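Local atomic coordinates of putative cytoplasmic protein (Salmonella enterica subsp. enterica serovar Typhimurium, PDB entry 4IQN), a protein that is of unknown function, a putative cytoplasmic protein of the DUF5066 family whose fold includes a four-stranded antiparallel sheet. Residues Ile138-Glu142 / Arg202-Leu207; Arg127-Val131 / Leu166-Leu170; Gln134-Tyr139 / Glu158-Ala162. All coordinates share one frame; numbering follows the deposited sequence.

Contact 1 (Ile138-Glu142 / Arg202-Leu207)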
ATOM      1  N   ILE A 138      -0.345   1.295   1.038  1.00 17.08           N
ATOM      2  CA  ILE A 138      -1.077   1.663   2.185  1.00 17.67           C
ATOM      3  C   ILE A 138      -0.560   3.046   2.570  1.00 16.30           C
ATOM      4  O   ILE A 138       0.671   3.254   2.690  1.00 20.36           O
ATOM      5  CB  ILE A 138      -0.910   0.648   3.342  1.00 18.66           C
ATOM      6  CG1 ILE A 138      -1.166  -0.794   2.883  1.00 22.25           C
ATOM      7  CG2 ILE A 138      -1.872   0.977   4.444  1.00 20.82           C
ATOM      8  CD1 ILE A 138      -0.948  -1.793   4.011  1.00 22.91           C
ATOM      9  N   TYR A 139      -1.492   3.968   2.750  1.00 17.55           N
ATOM     10  CA  TYR A 139      -1.188   5.391   2.969  1.00 17.77           C
ATOM     11  C   TYR A 139      -1.249   5.646   4.452  1.00 18.90           C
ATOM     12  O   TYR A 139      -2.337   5.684   5.027  1.00 18.95           O
ATOM     13  CB  TYR A 139      -2.235   6.256   2.227  1.00 18.07           C
ATOM     14  CG  TYR A 139      -1.774   7.630   1.848  1.00 17.98           C
ATOM     15  CD1 TYR A 139      -0.718   7.814   0.955  1.00 18.81           C
ATOM     16  CD2 TYR A 139      -2.399   8.770   2.356  1.00 18.77           C
ATOM     17  CE1 TYR A 139      -0.283   9.105   0.597  1.00 17.97           C
ATOM     18  CE2 TYR A 139      -1.961  10.062   1.990  1.00 19.03           C
ATOM     19  CZ  TYR A 139      -0.904  10.222   1.118  1.00 16.94           C
ATOM     20  OH  TYR A 139      -0.465  11.507   0.753  1.00 22.94           O
ATOM     21  N   ILE A 140      -0.078   5.802   5.094  1.00 19.00           N
ATOM     22  CA  ILE A 140      -0.023   5.786   6.550  1.00 19.43           C
ATOM     23  C   ILE A 140      -0.310   7.180   7.138  1.00 22.03           C
ATOM     24  O   ILE A 140       0.595   7.950   7.407  1.00 22.40           O
ATOM     25  CB  ILE A 140       1.331   5.281   7.025  1.00 20.18           C
ATOM     26  CG1 ILE A 140       1.696   3.946   6.387  1.00 17.51           C
ATOM     27  CG2 ILE A 140       1.373   5.171   8.564  1.00 22.97           C
ATOM     28  CD1 ILE A 140       0.731   2.783   6.624  1.00 21.26           C
ATOM     29  N   THR A 141      -1.589   7.499   7.286  1.00 21.31           N
ATOM     30  CA  THR A 141      -2.042   8.755   7.833  1.00 23.44           C
ATOM     31  C   THR A 141      -2.681   8.440   9.165  1.00 24.56           C
ATOM     32  O   THR A 141      -1.976   8.371  10.180  1.00 24.03           O
ATOM     33  CB  THR A 141      -2.998   9.472   6.880  1.00 19.41           C
ATOM     34  OG1 THR A 141      -3.960   8.535   6.429  1.00 19.29           O
ATOM     35  CG2 THR A 141      -2.245   9.993   5.685  1.00 23.38           C
ATOM     36  N   GLU A 142      -3.975   8.174   9.179  1.00 23.14           N
ATOM     37  CA  GLU A 142      -4.697   7.935  10.432  1.00 25.52           C
ATOM     38  C   GLU A 142      -5.537   6.698  10.200  1.00 23.12           C
ATOM     39  O   GLU A 142      -6.066   6.511   9.097  1.00 22.59           O
ATOM     40  CB  GLU A 142      -5.601   9.122  10.818  1.00 23.79           C
ATOM     41  CG  GLU A 142      -4.903  10.460  11.022  1.00 28.19           C
ATOM     42  CD  GLU A 142      -3.932  10.455  12.216  1.00 39.63           C
ATOM     43  OE1 GLU A 142      -4.164   9.667  13.165  1.00 46.87           O
ATOM     44  OE2 GLU A 142      -2.927  11.232  12.218  1.00 57.03           O
ATOM     45  N   ARG A 202      -9.942  14.184   4.996  1.00 26.56           N
ATOM     46  CA  ARG A 202      -8.964  14.208   6.075  1.00 28.49           C
ATOM     47  C   ARG A 202      -7.540  14.374   5.547  1.00 25.95           C
ATOM     48  O   ARG A 202      -6.768  15.127   6.117  1.00 24.61           O
ATOM     49  CB  ARG A 202      -9.082  12.904   6.896  1.00 27.17           C
ATOM     50  CG  ARG A 202      -8.096  12.807   8.084  1.00 26.76           C
ATOM     51  CD  ARG A 202      -8.050  11.423   8.658  1.00 23.62           C
ATOM     52  NE  ARG A 202      -7.508  10.505   7.653  1.00 24.07           N
ATOM     53  CZ  ARG A 202      -7.873   9.230   7.454  1.00 22.82           C
ATOM     54  NH1 ARG A 202      -8.770   8.604   8.218  1.00 21.22           N
ATOM     55  NH2 ARG A 202      -7.334   8.566   6.452  1.00 19.80           N
ATOM     56  N   ASP A 203      -7.206  13.685   4.454  1.00 26.92           N
ATOM     57  CA  ASP A 203      -5.845  13.605   3.943  1.00 25.87           C
ATOM     58  C   ASP A 203      -5.583  14.476   2.702  1.00 24.20           C
ATOM     59  O   ASP A 203      -4.514  14.399   2.097  1.00 22.08           O
ATOM     60  CB  ASP A 203      -5.494  12.145   3.620  1.00 21.45           C
ATOM     61  CG  ASP A 203      -5.530  11.221   4.848  1.00 23.89           C
ATOM     62  OD1 ASP A 203      -5.562  11.725   6.000  1.00 23.28           O
ATOM     63  OD2 ASP A 203      -5.524   9.974   4.653  1.00 23.97           O
ATOM     64  N   ALA A 204      -6.547  15.326   2.340  1.00 23.51           N
ATOM     65  CA  ALA A 204      -6.467  16.119   1.098  1.00 25.52           C
ATOM     66  C   ALA A 204      -5.215  16.991   1.009  1.00 26.00           C
ATOM     67  O   ALA A 204      -4.609  17.112  -0.064  1.00 22.78           O
ATOM     68  CB  ALA A 204      -7.705  16.980   0.951  1.00 26.92           C
ATOM     69  N   ALA A 205      -4.806  17.564   2.139  1.00 25.55           N
ATOM     70  CA  ALA A 205      -3.690  18.503   2.128  1.00 28.49           C
ATOM     71  C   ALA A 205      -2.381  17.757   1.897  1.00 26.66           C
ATOM     72  O   ALA A 205      -1.449  18.293   1.316  1.00 31.60           O
ATOM     73  CB  ALA A 205      -3.655  19.320   3.407  1.00 30.91           C
ATOM     74  N   LEU A 206      -2.334  16.499   2.319  1.00 21.86           N
ATOM     75  CA  LEU A 206      -1.194  15.667   2.075  1.00 22.66           C
ATOM     76  C   LEU A 206      -1.145  15.142   0.655  1.00 22.29           C
ATOM     77  O   LEU A 206      -0.091  15.114   0.046  1.00 23.54           O
ATOM     78  CB  LEU A 206      -1.148  14.525   3.092  1.00 24.70           C
ATOM     79  CG  LEU A 206      -1.090  14.954   4.557  1.00 24.36           C
ATOM     80  CD1 LEU A 206      -1.085  13.702   5.434  1.00 24.79           C
ATOM     81  CD2 LEU A 206       0.150  15.787   4.824  1.00 28.89           C
ATOM     82  N   LEU A 207      -2.293  14.728   0.124  1.00 21.33           N
ATOM     83  CA  LEU A 207      -2.344  14.238  -1.250  1.00 23.06           C
ATOM     84  C   LEU A 207      -1.928  15.321  -2.221  1.00 21.35           C
ATOM     85  O   LEU A 207      -1.323  15.048  -3.260  1.00 22.25           O
ATOM     86  CB  LEU A 207      -3.746  13.720  -1.618  1.00 24.86           C
ATOM     87  CG  LEU A 207      -4.069  12.464  -0.822  1.00 31.23           C
ATOM     88  CD1 LEU A 207      -5.571  12.295  -0.625  1.00 37.78           C
ATOM     89  CD2 LEU A 207      -3.420  11.265  -1.495  1.00 32.10           C
TER
HETATM   90  O   HOH W   1      -8.130   5.873   7.270  1.00 20.48           O
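The C-terminal end of helix 190-207 packs against the end of strand 135-140 and the turn that follows it, and the two are joined by a hydrogen bond where Thr-141 meets Asp-203. Thr-141 OG1 donates to Asp-203 OD2 at 2.8 Å. OG1 sits between the backbone N and the carbonyl carbon (chi1 47°), a rotation that turns it to the carboxylate while CG2 lies against Leu-206 CD1, 3.9 Å away. The same OD2 accepts a second bond from Arg-202 NH2, 2.9 Å long and nearly straight, and the two donors come from opposite faces of the carboxylate plane. Arg-202 grips its neighbour side-on: NE reaches Asp-203 OD1 at 2.8 Å, so each carboxylate oxygen has its own guanidinium nitrogen and the flat group is held against rotation. Such a close positive charge would be expected to favour the ionised form of this buried aspartate. Glu-142 lies across the guanidinium; its CB and backbone O are over the same face, CB offset toward the rim. Water 1 accepts a hydrogen bond from Arg-202 NH2 and lies 2.8 Å from Glu-142 O, to which it can donate. Two residues earlier, Tyr-139 CG stands anti to the backbone N (chi1 -155°), which sends the ring out to the helix. Asp-203 OD2 lies at its edge, and Leu-207 CD2 comes to 3.8 Å from Tyr-139 CZ. The hydroxyl beyond, close to Leu-206 CB, hydrogen-bonds to Glu-210, just past the helix. Ile-140 is the centre of an inverse gamma turn. The whole is a helix C-terminus laid crosswise, at 96°, over the end of a strand of an antiparallel sheet, with an Arg-202/Asp-203 salt bridge of the helix beside the seam.

Contact 2 (Arg127-Val131 / Leu166-Leu170)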
ATOM      1  N   ARG A 127       4.333  -0.511   0.622  1.00 20.44           N
ATOM      2  CA  ARG A 127       4.077  -1.000  -0.744  1.00 17.11           C
ATOM      3  C   ARG A 127       3.327  -2.305  -0.683  1.00 19.48           C
ATOM      4  O   ARG A 127       3.672  -3.193   0.090  1.00 21.36           O
ATOM      5  CB  ARG A 127       5.394  -1.207  -1.492  1.00 21.90           C
ATOM      6  CG  ARG A 127       5.316  -1.567  -2.972  1.00 21.37           C
ATOM      7  CD  ARG A 127       4.604  -0.509  -3.774  1.00 24.59           C
ATOM      8  NE  ARG A 127       5.063  -0.534  -5.154  1.00 23.64           N
ATOM      9  CZ  ARG A 127       4.495  -1.221  -6.146  1.00 26.85           C
ATOM     10  NH1 ARG A 127       3.385  -1.948  -5.964  1.00 29.03           N
ATOM     11  NH2 ARG A 127       5.033  -1.135  -7.344  1.00 25.82           N
ATOM     12  N   ILE A 128       2.295  -2.426  -1.505  1.00 16.93           N
ATOM     13  CA  ILE A 128       1.525  -3.678  -1.672  1.00 18.43           C
ATOM     14  C   ILE A 128       1.792  -4.199  -3.085  1.00 19.62           C
ATOM     15  O   ILE A 128       1.789  -3.424  -4.047  1.00 21.07           O
ATOM     16  CB  ILE A 128       0.023  -3.417  -1.500  1.00 18.54           C
ATOM     17  CG1 ILE A 128      -0.301  -2.989  -0.074  1.00 21.87           C
ATOM     18  CG2 ILE A 128      -0.851  -4.632  -1.922  1.00 18.09           C
ATOM     19  CD1 ILE A 128      -0.110  -4.053   0.996  1.00 22.42           C
ATOM     20  N   ASP A 129       2.027  -5.503  -3.211  1.00 18.82           N
ATOM     21  CA  ASP A 129       2.327  -6.108  -4.489  1.00 21.24           C
ATOM     22  C   ASP A 129       0.995  -6.318  -5.215  1.00 21.71           C
ATOM     23  O   ASP A 129       0.052  -6.802  -4.636  1.00 20.36           O
ATOM     24  CB  ASP A 129       3.073  -7.401  -4.289  1.00 20.08           C
ATOM     25  CG  ASP A 129       4.387  -7.180  -3.525  1.00 25.02           C
ATOM     26  OD1 ASP A 129       5.323  -6.596  -4.144  1.00 27.65           O
ATOM     27  OD2 ASP A 129       4.458  -7.536  -2.321  1.00 27.56           O
ATOM     28  N   HIS A 130       0.946  -5.910  -6.471  1.00 24.28           N
ATOM     29  CA  HIS A 130      -0.304  -5.789  -7.207  1.00 24.10           C
ATOM     30  C   HIS A 130      -0.343  -6.782  -8.356  1.00 27.61           C
ATOM     31  O   HIS A 130       0.670  -7.382  -8.712  1.00 28.38           O
ATOM     32  CB  HIS A 130      -0.448  -4.353  -7.717  1.00 23.01           C
ATOM     33  CG  HIS A 130      -1.766  -4.064  -8.361  1.00 23.14           C
ATOM     34  ND1 HIS A 130      -2.962  -4.479  -7.824  1.00 23.84           N
ATOM     35  CD2 HIS A 130      -2.072  -3.405  -9.505  1.00 23.85           C
ATOM     36  CE1 HIS A 130      -3.954  -4.079  -8.604  1.00 21.90           C
ATOM     37  NE2 HIS A 130      -3.435  -3.438  -9.638  1.00 24.07           N
ATOM     38  N   VAL A 131      -1.541  -6.999  -8.878  1.00 26.17           N
ATOM     39  CA  VAL A 131      -1.770  -7.997  -9.900  1.00 26.22           C
ATOM     40  C   VAL A 131      -1.662  -7.411 -11.303  1.00 30.52           C
ATOM     41  O   VAL A 131      -1.660  -8.164 -12.282  1.00 32.39           O
ATOM     42  CB  VAL A 131      -3.148  -8.655  -9.707  1.00 29.09           C
ATOM     43  CG1 VAL A 131      -3.191  -9.374  -8.366  1.00 32.52           C
ATOM     44  CG2 VAL A 131      -4.286  -7.621  -9.802  1.00 25.57           C
ATOM     45  N   LEU A 166      -7.012  -1.759   2.682  1.00 15.66           N
ATOM     46  CA  LEU A 166      -6.545  -3.031   2.184  1.00 16.84           C
ATOM     47  C   LEU A 166      -7.666  -4.114   2.172  1.00 15.78           C
ATOM     48  O   LEU A 166      -7.659  -5.005   1.316  1.00 18.48           O
ATOM     49  CB  LEU A 166      -5.336  -3.517   3.017  1.00 18.25           C
ATOM     50  CG  LEU A 166      -4.593  -4.745   2.474  1.00 18.73           C
ATOM     51  CD1 LEU A 166      -4.080  -4.505   1.067  1.00 20.76           C
ATOM     52  CD2 LEU A 166      -3.458  -5.121   3.421  1.00 20.51           C
ATOM     53  N   VAL A 167      -8.605  -4.022   3.106  1.00 17.67           N
ATOM     54  CA  VAL A 167      -9.744  -4.926   3.145  1.00 18.27           C
ATOM     55  C   VAL A 167     -10.577  -4.794   1.860  1.00 17.43           C
ATOM     56  O   VAL A 167     -10.836  -5.791   1.195  1.00 16.80           O
ATOM     57  CB  VAL A 167     -10.621  -4.708   4.387  1.00 19.43           C
ATOM     58  CG1 VAL A 167     -11.854  -5.605   4.401  1.00 19.47           C
ATOM     59  CG2 VAL A 167      -9.805  -4.967   5.673  1.00 21.00           C
ATOM     60  N   GLU A 168     -10.951  -3.588   1.505  1.00 17.02           N
ATOM     61  CA  GLU A 168     -11.693  -3.363   0.264  1.00 17.25           C
ATOM     62  C   GLU A 168     -10.874  -3.813  -0.956  1.00 15.93           C
ATOM     63  O   GLU A 168     -11.400  -4.475  -1.856  1.00 17.31           O
ATOM     64  CB  GLU A 168     -12.091  -1.898   0.131  1.00 16.54           C
ATOM     65  CG  GLU A 168     -12.822  -1.594  -1.179  1.00 16.74           C
ATOM     66  CD  GLU A 168     -13.414  -0.214  -1.291  1.00 19.07           C
ATOM     67  OE1 GLU A 168     -13.122   0.678  -0.458  1.00 15.24           O
ATOM     68  OE2 GLU A 168     -14.199  -0.000  -2.257  1.00 21.25           O
ATOM     69  N   TYR A 169      -9.590  -3.466  -0.979  1.00 16.56           N
ATOM     70  CA  TYR A 169      -8.719  -3.858  -2.065  1.00 16.04           C
ATOM     71  C   TYR A 169      -8.740  -5.379  -2.248  1.00 17.25           C
ATOM     72  O   TYR A 169      -8.935  -5.891  -3.364  1.00 18.56           O
ATOM     73  CB  TYR A 169      -7.282  -3.323  -1.841  1.00 16.52           C
ATOM     74  CG  TYR A 169      -6.266  -3.894  -2.785  1.00 16.45           C
ATOM     75  CD1 TYR A 169      -6.102  -3.380  -4.073  1.00 19.91           C
ATOM     76  CD2 TYR A 169      -5.476  -4.987  -2.423  1.00 17.92           C
ATOM     77  CE1 TYR A 169      -5.197  -3.916  -4.954  1.00 19.88           C
ATOM     78  CE2 TYR A 169      -4.543  -5.525  -3.279  1.00 16.83           C
ATOM     79  CZ  TYR A 169      -4.393  -5.001  -4.558  1.00 19.82           C
ATOM     80  OH  TYR A 169      -3.484  -5.550  -5.446  1.00 20.17           O
ATOM     81  N   LEU A 170      -8.556  -6.126  -1.157  1.00 17.12           N
ATOM     82  CA  LEU A 170      -8.483  -7.568  -1.267  1.00 18.33           C
ATOM     83  C   LEU A 170      -9.818  -8.229  -1.640  1.00 20.46           C
ATOM     84  O   LEU A 170      -9.824  -9.211  -2.406  1.00 20.77           O
ATOM     85  CB  LEU A 170      -7.911  -8.187   0.013  1.00 21.86           C
ATOM     86  CG  LEU A 170      -6.421  -7.942   0.163  1.00 23.56           C
ATOM     87  CD1 LEU A 170      -5.993  -8.535   1.506  1.00 27.52           C
ATOM     88  CD2 LEU A 170      -5.589  -8.554  -0.959  1.00 28.16           C
TER
HETATM   89  O   HOH W   2      -2.381  -8.118  -5.077  1.00 25.89           O
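Two kinds of contact join Ile-128 and His-130 to Leu-166 and Tyr-169, and the polar one is centred on the phenol oxygen. His-130 ND1 and Tyr-169 OH are 2.7 Å apart in a hydrogen bond that either could donate, with an angle of 166°. Each group meets the other at its ring edge and in plane, but the rings themselves are turned 48° to one another and touch rim to rim, with no stacking. His-130 reaches this position with CG anti to its backbone nitrogen (chi1 -174°), which swings the imidazole to the tyrosine. A second link passes through water 2, which donates to Asp-129 O at 2.8 Å and also hydrogen-bonds to Tyr-169 OH; the hydroxyl is therefore held by both the histidine and the water. In the fold, this is the start of helix 166-174 resting beside the outermost strand 124-128 and the residues that follow it, where the chain turns toward strand 135-140. The apolar contacts lie nearer the strand. Ile-128 divides its branches between two helix residues one turn apart: CD1 meets Leu-166 CD1 at 4.0 Å, the two side chains crossing at a slant, while CG2 lies 4.0 Å from Tyr-169 CE2, the two side chains passing alongside one another and pointing opposite ways. Arg-153 of strand 151-155 touches both His-130 and Tyr-169.

Contact 3 (Gln134-Tyr139 / Glu158-Ala162)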
ATOM      1  N   GLN A 134      -0.269  -1.098 -12.111  1.00 27.15           N
ATOM      2  CA  GLN A 134      -0.292   0.001 -11.136  1.00 23.07           C
ATOM      3  C   GLN A 134       0.501  -0.340  -9.874  1.00 22.74           C
ATOM      4  O   GLN A 134       0.672  -1.522  -9.524  1.00 27.19           O
ATOM      5  CB  GLN A 134      -1.698   0.393 -10.736  1.00 23.42           C
ATOM      6  CG  GLN A 134      -2.471   1.022 -11.864  1.00 23.09           C
ATOM      7  CD  GLN A 134      -3.829   1.568 -11.480  1.00 22.35           C
ATOM      8  OE1 GLN A 134      -4.263   1.533 -10.328  1.00 23.83           O
ATOM      9  NE2 GLN A 134      -4.528   2.067 -12.485  1.00 23.13           N
ATOM     10  N   ALA A 135       0.942   0.707  -9.193  1.00 18.68           N
ATOM     11  CA  ALA A 135       1.498   0.562  -7.827  1.00 19.77           C
ATOM     12  C   ALA A 135       0.391   0.786  -6.812  1.00 19.07           C
ATOM     13  O   ALA A 135      -0.461   1.683  -6.988  1.00 20.15           O
ATOM     14  CB  ALA A 135       2.656   1.567  -7.607  1.00 16.79           C
ATOM     15  N   ILE A 136       0.415   0.016  -5.711  1.00 17.51           N
ATOM     16  CA  ILE A 136      -0.585   0.095  -4.689  1.00 18.95           C
ATOM     17  C   ILE A 136       0.179   0.344  -3.378  1.00 16.80           C
ATOM     18  O   ILE A 136       1.234  -0.287  -3.162  1.00 17.62           O
ATOM     19  CB  ILE A 136      -1.319  -1.257  -4.511  1.00 18.46           C
ATOM     20  CG1 ILE A 136      -1.911  -1.819  -5.817  1.00 20.42           C
ATOM     21  CG2 ILE A 136      -2.361  -1.206  -3.421  1.00 18.46           C
ATOM     22  CD1 ILE A 136      -2.949  -0.935  -6.411  1.00 21.85           C
ATOM     23  N   PHE A 137      -0.346   1.240  -2.528  1.00 16.37           N
ATOM     24  CA  PHE A 137       0.324   1.569  -1.255  1.00 16.98           C
ATOM     25  C   PHE A 137      -0.723   1.677  -0.166  1.00 17.55           C
ATOM     26  O   PHE A 137      -1.855   2.100  -0.389  1.00 16.19           O
ATOM     27  CB  PHE A 137       1.044   2.916  -1.298  1.00 17.46           C
ATOM     28  CG  PHE A 137       1.903   3.142  -2.491  1.00 16.27           C
ATOM     29  CD1 PHE A 137       3.248   2.806  -2.490  1.00 19.76           C
ATOM     30  CD2 PHE A 137       1.386   3.733  -3.631  1.00 20.25           C
ATOM     31  CE1 PHE A 137       4.046   3.011  -3.592  1.00 17.25           C
ATOM     32  CE2 PHE A 137       2.174   3.965  -4.714  1.00 22.32           C
ATOM     33  CZ  PHE A 137       3.503   3.599  -4.721  1.00 20.88           C
ATOM     34  N   ILE A 138      -0.345   1.295   1.038  1.00 17.08           N
ATOM     35  CA  ILE A 138      -1.077   1.663   2.185  1.00 17.67           C
ATOM     36  C   ILE A 138      -0.560   3.046   2.570  1.00 16.30           C
ATOM     37  O   ILE A 138       0.671   3.254   2.690  1.00 20.36           O
ATOM     38  CB  ILE A 138      -0.910   0.648   3.342  1.00 18.66           C
ATOM     39  CG1 ILE A 138      -1.166  -0.794   2.883  1.00 22.25           C
ATOM     40  CG2 ILE A 138      -1.872   0.977   4.444  1.00 20.82           C
ATOM     41  CD1 ILE A 138      -0.948  -1.793   4.011  1.00 22.91           C
ATOM     42  N   TYR A 139      -1.492   3.968   2.750  1.00 17.55           N
ATOM     43  CA  TYR A 139      -1.188   5.391   2.969  1.00 17.77           C
ATOM     44  C   TYR A 139      -1.249   5.646   4.452  1.00 18.90           C
ATOM     45  O   TYR A 139      -2.337   5.684   5.027  1.00 18.95           O
ATOM     46  CB  TYR A 139      -2.235   6.256   2.227  1.00 18.07           C
ATOM     47  CG  TYR A 139      -1.774   7.630   1.848  1.00 17.98           C
ATOM     48  CD1 TYR A 139      -0.718   7.814   0.955  1.00 18.81           C
ATOM     49  CD2 TYR A 139      -2.399   8.770   2.356  1.00 18.77           C
ATOM     50  CE1 TYR A 139      -0.283   9.105   0.597  1.00 17.97           C
ATOM     51  CE2 TYR A 139      -1.961  10.062   1.990  1.00 19.03           C
ATOM     52  CZ  TYR A 139      -0.904  10.222   1.118  1.00 16.94           C
ATOM     53  OH  TYR A 139      -0.465  11.507   0.753  1.00 22.94           O
ATOM     54  N   GLU A 158       0.559   9.575 -12.255  0.70 24.03           N
ATOM     55  CA  GLU A 158      -0.595   9.949 -11.424  0.70 24.12           C
ATOM     56  C   GLU A 158      -0.572   9.188 -10.082  0.70 23.60           C
ATOM     57  O   GLU A 158      -0.220   8.010 -10.035  0.70 24.38           O
ATOM     58  CB  GLU A 158      -1.922   9.640 -12.150  0.70 22.08           C
ATOM     59  CG  GLU A 158      -2.159  10.382 -13.468  0.70 27.86           C
ATOM     60  CD  GLU A 158      -2.720  11.778 -13.278  0.70 36.29           C
ATOM     61  OE1 GLU A 158      -3.092  12.150 -12.149  0.70 33.02           O
ATOM     62  OE2 GLU A 158      -2.789  12.518 -14.273  0.70 45.68           O
ATOM     63  N   PHE A 159      -0.957   9.873  -9.016  1.00 20.84           N
ATOM     64  CA  PHE A 159      -0.995   9.263  -7.669  1.00 19.69           C
ATOM     65  C   PHE A 159      -2.275   9.719  -6.999  1.00 19.79           C
ATOM     66  O   PHE A 159      -2.544  10.910  -6.985  1.00 24.06           O
ATOM     67  CB  PHE A 159       0.235   9.759  -6.872  1.00 23.69           C
ATOM     68  CG  PHE A 159       0.357   9.180  -5.483  1.00 22.26           C
ATOM     69  CD1 PHE A 159      -0.514   9.553  -4.484  1.00 21.33           C
ATOM     70  CD2 PHE A 159       1.379   8.293  -5.185  1.00 21.98           C
ATOM     71  CE1 PHE A 159      -0.407   9.024  -3.206  1.00 22.00           C
ATOM     72  CE2 PHE A 159       1.491   7.758  -3.922  1.00 23.38           C
ATOM     73  CZ  PHE A 159       0.602   8.122  -2.931  1.00 20.01           C
ATOM     74  N   TRP A 160      -3.094   8.799  -6.497  1.00 21.36           N
ATOM     75  CA  TRP A 160      -4.377   9.147  -5.888  1.00 17.84           C
ATOM     76  C   TRP A 160      -4.846   8.186  -4.800  1.00 17.61           C
ATOM     77  O   TRP A 160      -4.472   7.031  -4.792  1.00 18.88           O
ATOM     78  CB  TRP A 160      -5.488   9.230  -6.968  1.00 18.91           C
ATOM     79  CG  TRP A 160      -5.853   7.920  -7.613  1.00 19.45           C
ATOM     80  CD1 TRP A 160      -6.953   7.148  -7.328  1.00 22.74           C
ATOM     81  CD2 TRP A 160      -5.183   7.263  -8.703  1.00 20.08           C
ATOM     82  NE1 TRP A 160      -6.983   6.051  -8.147  1.00 20.43           N
ATOM     83  CE2 TRP A 160      -5.916   6.083  -8.990  1.00 18.33           C
ATOM     84  CE3 TRP A 160      -4.017   7.519  -9.427  1.00 20.32           C
ATOM     85  CZ2 TRP A 160      -5.520   5.176  -9.949  1.00 20.78           C
ATOM     86  CZ3 TRP A 160      -3.634   6.620 -10.420  1.00 23.10           C
ATOM     87  CH2 TRP A 160      -4.402   5.470 -10.679  1.00 21.62           C
ATOM     88  N   LEU A 161      -5.680   8.684  -3.901  1.00 18.65           N
ATOM     89  CA  LEU A 161      -6.342   7.836  -2.900  1.00 20.17           C
ATOM     90  C   LEU A 161      -7.464   7.064  -3.575  1.00 19.29           C
ATOM     91  O   LEU A 161      -8.281   7.628  -4.319  1.00 20.63           O
ATOM     92  CB  LEU A 161      -6.910   8.609  -1.758  1.00 25.63           C
ATOM     93  CG  LEU A 161      -6.156   8.777  -0.469  1.00 31.37           C
ATOM     94  CD1 LEU A 161      -7.232   8.875   0.596  1.00 30.66           C
ATOM     95  CD2 LEU A 161      -5.107   7.747  -0.117  1.00 24.64           C
ATOM     96  N   ALA A 162      -7.475   5.785  -3.312  1.00 18.02           N
ATOM     97  CA  ALA A 162      -8.346   4.862  -4.002  1.00 17.59           C
ATOM     98  C   ALA A 162      -9.257   4.087  -2.996  1.00 16.29           C
ATOM     99  O   ALA A 162     -10.134   4.711  -2.355  1.00 17.71           O
ATOM    100  CB  ALA A 162      -7.504   3.997  -4.907  1.00 20.46           C
TER
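Phe-159 reaches from strand 158-161 to the ring of Phe-137 and the ring of Tyr-139 on strand 135-140. From CB the side chain sets out with CG anti to the backbone N (chi1 -178°), and it is the far end of the ring that arrives. CE2 lies 3.9 Å from Phe-137 CE2; the two phenyl planes are only 23° apart but strongly offset, with little of one ring over the other and centroids 5.8 Å apart. At the tip, CZ turns to the tyrosine and comes 3.8 Å from Tyr-139 CE1, which sits at the phenylalanine's edge, near its plane. Phe-159 CE1 is as near to Tyr-139 CE1. These two rings are inclined at 54°. Leu-161 adds the next contact: its CD2 packs 3.8 Å from Tyr-139 CD2, the side chains crossing at about a right angle. At the other end, the extended Gln-134 brings its amide to the edge of the Trp-160 indole, where NE2 is 3.9 Å from Trp-160 CH2 and the planes are nearly perpendicular. Its polar atoms are held from the strand between, OE1 by Arg-153 and NE2 by Glu-155. Strands 135-140 and 158-161 are not hydrogen-bonded neighbours, since 151-155 runs between them, and the Phe-137, Tyr-139 and Phe-159 rings form an aromatic cluster across alternate strands of a twisted antiparallel sheet.

All three contacts draw on one antiparallel sheet, ordered 124-128, 135-140, 151-155, 158-161. Contacts 1 and 3, centred about 11 Å apart, share Ile-138 and Tyr-139, and Leu-207 of helix 190-207 packs on Leu-161 and Phe-159. Contact 2 is centred about 10 Å from contact 3 and about 17 Å from contact 1, and meets both through strand 135-140, where Ile-138 touches Ile-128 and Leu-166. Along the chain, both segments of contact 3 fall between those of contact 2, while the segments of contacts 1 and 2 alternate. Helices 166-174 and 190-207 follow the sheet in sequence, so both helices pack back onto strands of the same sheet.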